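Local coordinates for protein tetraacyldisaccharide 4'-kinase (Aquifex aeolicus, PDB 4EHX) that probably transfers the gamma-phosphate of ATP to the 4'-position of a tetraacyldisaccharide 1-phosphate, forming lipid IVA in lipid A biosynthesis, at residues A[80-92]-A[101-115]. Residues are numbered along the deposited sequence; the frame is centred on the assembly and turned at random.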
loop_
_atom_site.group_PDB
_atom_site.type_symbol
_atom_site.label_atom_id
_atom_site.label_comp_id
_atom_site.label_asym_id
_atom_site.label_seq_id
_atom_site.Cartn_x
_atom_site.Cartn_y
_atom_site.Cartn_z
ATOM N N GLY A 80 -9.713 -18.357 0.052
ATOM C CA GLY A 80 -9.925 -18.602 -1.361
ATOM C C GLY A 80 -9.805 -17.295 -2.116
ATOM O O GLY A 80 -8.899 -16.503 -1.861
ATOM N N THR A 81 -10.721 -17.061 -3.045
ATOM C CA THR A 81 -10.735 -15.806 -3.790
ATOM C C THR A 81 -12.010 -15.053 -3.429
ATOM O O THR A 81 -13.078 -15.648 -3.341
ATOM C CB THR A 81 -10.680 -16.063 -5.293
ATOM O OG1 THR A 81 -9.504 -16.819 -5.591
ATOM C CG2 THR A 81 -10.628 -14.762 -6.052
ATOM N N LEU A 82 -11.892 -13.750 -3.201
ATOM C CA LEU A 82 -13.009 -12.963 -2.698
ATOM C C LEU A 82 -13.064 -11.617 -3.415
ATOM O O LEU A 82 -12.078 -10.880 -3.428
ATOM C CB LEU A 82 -12.836 -12.728 -1.193
ATOM C CG LEU A 82 -13.847 -11.789 -0.534
ATOM C CD1 LEU A 82 -15.232 -12.407 -0.600
ATOM C CD2 LEU A 82 -13.450 -11.491 0.899
ATOM N N ILE A 83 -14.202 -11.304 -4.025
ATOM C CA ILE A 83 -14.383 -9.968 -4.566
ATOM C C ILE A 83 -14.727 -9.045 -3.406
ATOM O O ILE A 83 -15.758 -9.193 -2.765
ATOM C CB ILE A 83 -15.488 -9.908 -5.638
ATOM C CG1 ILE A 83 -15.049 -10.673 -6.897
ATOM C CG2 ILE A 83 -15.828 -8.440 -5.971
ATOM C CD1 ILE A 83 -16.168 -10.857 -7.940
ATOM N N VAL A 84 -13.830 -8.116 -3.116
ATOM C CA VAL A 84 -14.004 -7.185 -2.007
ATOM C C VAL A 84 -14.810 -5.968 -2.458
ATOM O O VAL A 84 -15.685 -5.469 -1.742
ATOM C CB VAL A 84 -12.626 -6.718 -1.514
ATOM C CG1 VAL A 84 -12.769 -5.616 -0.455
ATOM C CG2 VAL A 84 -11.842 -7.909 -0.977
ATOM N N SER A 85 -14.525 -5.498 -3.667
ATOM C CA SER A 85 -15.230 -4.326 -4.162
ATOM C C SER A 85 -15.445 -4.442 -5.655
ATOM O O SER A 85 -14.562 -4.891 -6.370
ATOM C CB SER A 85 -14.403 -3.074 -3.875
ATOM O OG SER A 85 -14.999 -1.937 -4.470
ATOM N N GLU A 86 -16.608 -3.999 -6.122
ATOM C CA GLU A 86 -16.887 -3.965 -7.544
ATOM C C GLU A 86 -16.921 -2.515 -8.006
ATOM O O GLU A 86 -17.902 -1.795 -7.779
ATOM C CB GLU A 86 -18.214 -4.667 -7.847
ATOM C CG GLU A 86 -18.668 -4.527 -9.294
ATOM C CD GLU A 86 -20.008 -5.196 -9.550
ATOM O OE1 GLU A 86 -20.922 -5.040 -8.704
ATOM O OE2 GLU A 86 -20.147 -5.874 -10.594
ATOM N N TYR A 87 -15.829 -2.082 -8.624
ATOM C CA TYR A 87 -15.686 -0.705 -9.089
ATOM C C TYR A 87 -16.117 0.336 -8.056
ATOM O O TYR A 87 -16.901 1.234 -8.351
ATOM C CB TYR A 87 -16.402 -0.530 -10.435
ATOM C CG TYR A 87 -15.758 -1.443 -11.450
ATOM C CD1 TYR A 87 -14.463 -1.191 -11.895
ATOM C CD2 TYR A 87 -16.397 -2.600 -11.889
ATOM C CE1 TYR A 87 -13.826 -2.041 -12.786
ATOM C CE2 TYR A 87 -15.765 -3.466 -12.785
ATOM C CZ TYR A 87 -14.486 -3.167 -13.233
ATOM O OH TYR A 87 -13.855 -4.001 -14.122
ATOM N N GLY A 88 -15.592 0.204 -6.842
ATOM C CA GLY A 88 -15.822 1.195 -5.812
ATOM C C GLY A 88 -16.838 0.741 -4.793
ATOM O O GLY A 88 -16.822 1.215 -3.662
ATOM N N ASN A 89 -17.720 -0.180 -5.180
ATOM C CA ASN A 89 -18.778 -0.633 -4.273
ATOM C C ASN A 89 -18.347 -1.816 -3.406
ATOM O O ASN A 89 -18.194 -2.930 -3.904
ATOM C CB ASN A 89 -20.050 -0.990 -5.053
ATOM C CG ASN A 89 -20.671 0.209 -5.751
ATOM O OD1 ASN A 89 -20.558 1.343 -5.287
ATOM N ND2 ASN A 89 -21.336 -0.039 -6.873
ATOM N N LEU A 90 -18.147 -1.572 -2.112
ATOM C CA LEU A 90 -17.760 -2.636 -1.189
ATOM C C LEU A 90 -18.831 -3.731 -1.145
ATOM O O LEU A 90 -20.033 -3.453 -1.102
ATOM C CB LEU A 90 -17.486 -2.074 0.217
ATOM C CG LEU A 90 -16.037 -1.634 0.491
ATOM C CD1 LEU A 90 -15.068 -2.829 0.481
ATOM C CD2 LEU A 90 -15.584 -0.576 -0.513
ATOM N N LYS A 91 -18.387 -4.980 -1.178
ATOM C CA LYS A 91 -19.299 -6.115 -1.182
ATOM C C LYS A 91 -19.170 -6.942 0.092
ATOM O O LYS A 91 -19.932 -7.880 0.301
ATOM C CB LYS A 91 -19.036 -6.998 -2.404
ATOM C CG LYS A 91 -19.359 -6.300 -3.721
ATOM C CD LYS A 91 -20.820 -5.878 -3.728
ATOM C CE LYS A 91 -21.133 -4.889 -4.831
ATOM N NZ LYS A 91 -22.603 -4.580 -4.856
ATOM N N VAL A 92 -18.193 -6.604 0.930
ATOM C CA VAL A 92 -17.964 -7.329 2.175
ATOM C C VAL A 92 -17.486 -6.370 3.260
ATOM O O VAL A 92 -17.085 -5.247 2.968
ATOM C CB VAL A 92 -16.887 -8.418 1.994
ATOM C CG1 VAL A 92 -17.331 -9.447 0.963
ATOM C CG2 VAL A 92 -15.572 -7.779 1.577
ATOM N N PRO A 101 -7.140 -5.214 2.131
ATOM C CA PRO A 101 -7.936 -5.046 0.907
ATOM C C PRO A 101 -9.120 -4.101 1.146
ATOM O O PRO A 101 -9.494 -3.365 0.237
ATOM C CB PRO A 101 -8.440 -6.469 0.616
ATOM C CG PRO A 101 -7.450 -7.376 1.313
ATOM C CD PRO A 101 -7.101 -6.621 2.577
ATOM N N TYR A 102 -9.708 -4.140 2.339
ATOM C CA TYR A 102 -10.857 -3.277 2.620
ATOM C C TYR A 102 -10.441 -1.808 2.565
ATOM O O TYR A 102 -11.099 -0.985 1.924
ATOM C CB TYR A 102 -11.515 -3.612 3.968
ATOM C CG TYR A 102 -12.794 -2.819 4.211
ATOM C CD1 TYR A 102 -12.748 -1.518 4.708
ATOM C CD2 TYR A 102 -14.044 -3.364 3.912
ATOM C CE1 TYR A 102 -13.922 -0.787 4.921
ATOM C CE2 TYR A 102 -15.217 -2.642 4.113
ATOM C CZ TYR A 102 -15.146 -1.357 4.621
ATOM O OH TYR A 102 -16.302 -0.641 4.819
ATOM N N LEU A 103 -9.342 -1.474 3.233
ATOM C CA LEU A 103 -8.836 -0.109 3.179
ATOM C C LEU A 103 -8.531 0.316 1.743
ATOM O O LEU A 103 -8.908 1.409 1.308
ATOM C CB LEU A 103 -7.593 0.039 4.061
ATOM C CG LEU A 103 -6.873 1.390 3.993
ATOM C CD1 LEU A 103 -7.820 2.563 4.295
ATOM C CD2 LEU A 103 -5.667 1.394 4.941
ATOM N N MET A 104 -7.830 -0.540 1.001
ATOM C CA MET A 104 -7.546 -0.240 -0.407
ATOM C C MET A 104 -8.832 0.067 -1.168
ATOM O O MET A 104 -8.907 1.020 -1.937
ATOM C CB MET A 104 -6.821 -1.427 -1.065
ATOM C CG MET A 104 -6.191 -1.128 -2.425
ATOM S SD MET A 104 -4.588 -0.309 -2.289
ATOM C CE MET A 104 -3.883 -1.176 -0.897
ATOM N N ALA A 105 -9.850 -0.762 -0.967
ATOM C CA ALA A 105 -11.131 -0.537 -1.645
ATOM C C ALA A 105 -11.781 0.799 -1.263
ATOM O O ALA A 105 -12.361 1.494 -2.106
ATOM C CB ALA A 105 -12.085 -1.708 -1.375
ATOM N N LYS A 106 -11.692 1.171 0.011
ATOM C CA LYS A 106 -12.280 2.442 0.422
ATOM C C LYS A 106 -11.491 3.603 -0.172
ATOM O O LYS A 106 -12.049 4.652 -0.477
ATOM C CB LYS A 106 -12.355 2.564 1.952
ATOM C CG LYS A 106 -13.287 1.569 2.632
ATOM C CD LYS A 106 -14.738 1.629 2.116
ATOM C CE LYS A 106 -15.396 2.950 2.393
ATOM N NZ LYS A 106 -16.907 2.847 2.494
ATOM N N LEU A 107 -10.190 3.409 -0.352
ATOM C CA LEU A 107 -9.365 4.464 -0.944
ATOM C C LEU A 107 -9.474 4.571 -2.471
ATOM O O LEU A 107 -8.968 5.532 -3.045
ATOM C CB LEU A 107 -7.898 4.301 -0.532
ATOM C CG LEU A 107 -7.576 4.438 0.954
ATOM C CD1 LEU A 107 -6.173 3.905 1.222
ATOM C CD2 LEU A 107 -7.743 5.908 1.381
ATOM N N LEU A 108 -10.128 3.601 -3.121
ATOM C CA LEU A 108 -10.267 3.611 -4.585
ATOM C C LEU A 108 -11.714 3.461 -5.067
ATOM O O LEU A 108 -12.113 2.385 -5.518
ATOM C CB LEU A 108 -9.434 2.478 -5.206
ATOM C CG LEU A 108 -7.952 2.353 -4.851
ATOM C CD1 LEU A 108 -7.440 0.976 -5.237
ATOM C CD2 LEU A 108 -7.152 3.439 -5.532
ATOM N N PRO A 109 -12.500 4.548 -5.008
ATOM C CA PRO A 109 -13.942 4.519 -5.312
ATOM C C PRO A 109 -14.387 4.119 -6.739
ATOM O O PRO A 109 -15.586 3.912 -6.931
ATOM C CB PRO A 109 -14.404 5.955 -4.984
ATOM C CG PRO A 109 -13.141 6.777 -4.977
ATOM C CD PRO A 109 -12.077 5.851 -4.464
ATOM N N HIS A 110 -13.482 4.008 -7.710
ATOM C CA HIS A 110 -13.889 3.583 -9.061
ATOM C C HIS A 110 -13.196 2.285 -9.500
ATOM O O HIS A 110 -13.240 1.901 -10.674
ATOM C CB HIS A 110 -13.566 4.670 -10.084
ATOM C CG HIS A 110 -14.051 6.024 -9.680
ATOM N ND1 HIS A 110 -15.381 6.380 -9.728
ATOM C CD2 HIS A 110 -13.389 7.099 -9.189
ATOM C CE1 HIS A 110 -15.518 7.620 -9.296
ATOM N NE2 HIS A 110 -14.324 8.080 -8.962
ATOM N N VAL A 111 -12.577 1.611 -8.553
ATOM C CA VAL A 111 -11.727 0.469 -8.893
ATOM C C VAL A 111 -12.212 -0.799 -8.195
ATOM O O VAL A 111 -12.684 -0.731 -7.065
ATOM C CB VAL A 111 -10.276 0.767 -8.479
ATOM C CG1 VAL A 111 -9.401 -0.426 -8.728
ATOM C CG2 VAL A 111 -9.751 1.994 -9.242
ATOM N N SER A 112 -12.100 -1.952 -8.858
ATOM C CA SER A 112 -12.425 -3.218 -8.208
ATOM C C SER A 112 -11.252 -3.721 -7.359
ATOM O O SER A 112 -10.103 -3.400 -7.630
ATOM C CB SER A 112 -12.839 -4.287 -9.233
ATOM O OG SER A 112 -14.018 -3.905 -9.933
ATOM N N VAL A 113 -11.562 -4.494 -6.325
ATOM C CA VAL A 113 -10.540 -5.090 -5.461
ATOM C C VAL A 113 -10.890 -6.548 -5.229
ATOM O O VAL A 113 -12.023 -6.894 -4.861
ATOM C CB VAL A 113 -10.435 -4.379 -4.102
ATOM C CG1 VAL A 113 -9.403 -5.085 -3.197
ATOM C CG2 VAL A 113 -10.062 -2.918 -4.301
ATOM N N VAL A 114 -9.913 -7.406 -5.463
ATOM C CA VAL A 114 -10.077 -8.834 -5.240
ATOM C C VAL A 114 -8.965 -9.307 -4.305
ATOM O O VAL A 114 -7.802 -8.939 -4.473
ATOM C CB VAL A 114 -10.047 -9.607 -6.591
ATOM C CG1 VAL A 114 -9.865 -11.107 -6.360
ATOM C CG2 VAL A 114 -11.318 -9.300 -7.399
ATOM N N ALA A 115 -9.345 -10.083 -3.289
ATOM C CA ALA A 115 -8.388 -10.636 -2.345
ATOM C C ALA A 115 -8.202 -12.121 -2.648
ATOM O O ALA A 115 -9.166 -12.886 -2.706
ATOM C CB ALA A 115 -8.877 -10.439 -0.898
HETATM O O HOH W 1 -13.028 -0.147 -4.373
HETATM O O HOH W 2 -14.854 2.549 -2.344
#
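Strand 81-86 pairs antiparallel with strand 112-116, Leu82 opposite Ala115, until a classic beta bulge sets both Val84 and Ser85 against Val113, whose carbonyl O accepts from Val84 N (2.8 Å) and Ser85 N (3.1 Å). The bulge turns the Val84 side chain toward helix 101-107: its CG2 meets Pro101 CB and Ala115 CB, and its CG1, anti to the backbone N (chi1 174°), lies 4.1 Å from Ala105 CB. Ala105 is small enough to let helix and strand close up, its methyl also touching Ser85 CB at 3.7 Å. Leu90 extends this apolar patch, CD1 reaching the CD2-CE2 side of the Tyr102 ring and CD2 the bent chain of Lys106. Ser112 OG accepts from Tyr87 N (2.9 Å) and sits 3.1 Å above the centre of the Tyr87 ring. Gly88, in a type I' turn, suits its place by having no side chain, its CA lying 2.9 Å from Pro109 O in a close CA-H...O contact. One water joins Ser85 OG to Ala105 O and Val111 O. Strand 67-71 lies parallel along the other edge of strand 112-116, so strand 81-86 extends the P-loop kinase sheet, with helix 119-130 against Ile83 and Ser112, and helices 94-97 and 99-107 against Val84.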